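Cupin 2, conserved barrel (Desulfitobacterium hafniense, PDB 2OZJ) is of unknown function but adopts the conserved beta-barrel fold of the cupin superfamily and assembles from two chains. Local coordinates at residues 14-19 with 30-35. Numbering follows the deposited sequence.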
# COMPACT_ATOMS: atom_id res chain seq x y z
N LEU A 14 4.64 0.25 12.73
CA LEU A 14 4.19 -1.09 12.97
C LEU A 14 4.04 -1.73 11.61
O LEU A 14 3.73 -1.04 10.65
CB LEU A 14 2.85 -1.12 13.71
CG LEU A 14 2.76 -0.44 15.09
CD1 LEU A 14 1.29 -0.32 15.53
CD2 LEU A 14 3.57 -1.18 16.11
N PRO A 15 4.17 -3.06 11.55
CA PRO A 15 3.85 -3.78 10.35
C PRO A 15 2.36 -3.65 10.08
O PRO A 15 1.52 -3.74 11.00
CB PRO A 15 4.19 -5.23 10.70
CG PRO A 15 4.81 -5.22 11.98
CD PRO A 15 4.56 -3.95 12.65
N LEU A 16 2.02 -3.51 8.82
CA LEU A 16 0.69 -3.28 8.43
C LEU A 16 -0.23 -4.46 8.82
O LEU A 16 -1.34 -4.28 9.34
CB LEU A 16 0.73 -3.02 6.92
CG LEU A 16 -0.42 -2.34 6.28
CD1 LEU A 16 -0.84 -1.03 6.91
CD2 LEU A 16 0.02 -2.17 4.77
N ALA A 17 0.30 -5.68 8.69
CA ALA A 17 -0.44 -6.88 9.08
C ALA A 17 -0.82 -6.88 10.56
O ALA A 17 -1.81 -7.48 10.97
CB ALA A 17 0.38 -8.12 8.78
N SER A 18 -0.01 -6.23 11.39
CA SER A 18 -0.27 -6.21 12.82
C SER A 18 -1.45 -5.30 13.22
O SER A 18 -1.88 -5.34 14.37
CB SER A 18 1.02 -5.85 13.60
OG SER A 18 1.25 -4.48 13.56
N LEU A 19 -1.98 -4.50 12.30
CA LEU A 19 -3.03 -3.54 12.61
C LEU A 19 -4.44 -4.19 12.55
O LEU A 19 -5.39 -3.58 12.98
CB LEU A 19 -2.99 -2.33 11.70
CG LEU A 19 -1.70 -1.48 11.74
CD1 LEU A 19 -1.88 -0.38 10.72
CD2 LEU A 19 -1.42 -0.93 13.12
N MSE A 30 -10.97 -2.27 8.36
CA MSE A 30 -10.57 -0.98 8.93
C MSE A 30 -10.28 -0.01 7.80
O MSE A 30 -9.51 -0.36 6.89
CB MSE A 30 -9.34 -1.16 9.82
CG MSE A 30 -8.98 0.14 10.52
SE MSE A 30 -7.88 0.01 12.09
CE MSE A 30 -6.23 -0.43 11.17
N ALA A 31 -10.94 1.16 7.82
CA ALA A 31 -10.64 2.20 6.84
C ALA A 31 -9.34 2.92 7.23
O ALA A 31 -9.13 3.24 8.43
CB ALA A 31 -11.75 3.18 6.76
N LEU A 32 -8.49 3.16 6.24
CA LEU A 32 -7.25 3.92 6.43
C LEU A 32 -7.31 5.29 5.78
O LEU A 32 -6.34 6.03 5.85
CB LEU A 32 -6.06 3.14 5.89
CG LEU A 32 -5.83 1.69 6.38
CD1 LEU A 32 -4.57 1.11 5.71
CD2 LEU A 32 -5.78 1.61 7.93
N ALA A 33 -8.42 5.64 5.16
CA ALA A 33 -8.60 6.97 4.59
C ALA A 33 -10.05 7.39 4.74
O ALA A 33 -10.97 6.54 4.71
CB ALA A 33 -8.24 6.97 3.10
N GLN A 34 -10.24 8.70 4.95
CA GLN A 34 -11.50 9.36 4.79
C GLN A 34 -11.35 10.25 3.55
O GLN A 34 -10.68 11.27 3.59
CB GLN A 34 -11.81 10.18 6.04
CG GLN A 34 -13.23 10.70 6.13
CD GLN A 34 -14.04 10.03 7.21
OE1 GLN A 34 -13.60 9.06 7.84
NE2 GLN A 34 -15.24 10.54 7.44
N SER A 35 -11.89 9.80 2.43
CA SER A 35 -11.69 10.47 1.15
C SER A 35 -12.84 10.16 0.19
O SER A 35 -13.45 9.09 0.26
CB SER A 35 -10.36 10.06 0.55
OG SER A 35 -10.22 10.52 -0.78
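M30, a selenomethionine, meets L19 with its methyl CE, the nearer of two apolar meetings between the 3-10 turn 16-19 and the strand 28-34, which is interrupted at L32. CE lies 3.8 Å from L19 CB. It is 3.7 Å from L19 O, so the tip of the chain rests nearer to the root of the leucine and its carbonyl oxygen than to its branch methyls. In M30, CG stands anti to the backbone N (chi1 -175°), the chain runs on extended through chi2, and a bend at chi3 (72°) brings CE to L19. The second meeting is looser and joins two buried leucines methyl to methyl, L16 CD1 and L32 CD1 being 4.5 Å apart. The CB of L32 points toward the turn, whereas the CB of L16 is set across the direction of the strand and CD1 makes the approach. The turn itself is held from within: P15 O accepts both S18 N and, at 2.7 Å, S18 OG, the hydroxyl lying in the carbonyl plane on a lone pair, and L19 N bonds to L16 O. Beyond the pair, L42 of strand 38-46 touches L19, M30 and L32, while L14 and P15 extend the sheet into the second subunit, where V85 packs on L16. With 132 Å² buried and contacts made by methyl groups against a CB, a carbonyl oxygen and another methyl, the turn is joined to the barrel strand by dispersion and burial of apolar surface rather than by directional bonds.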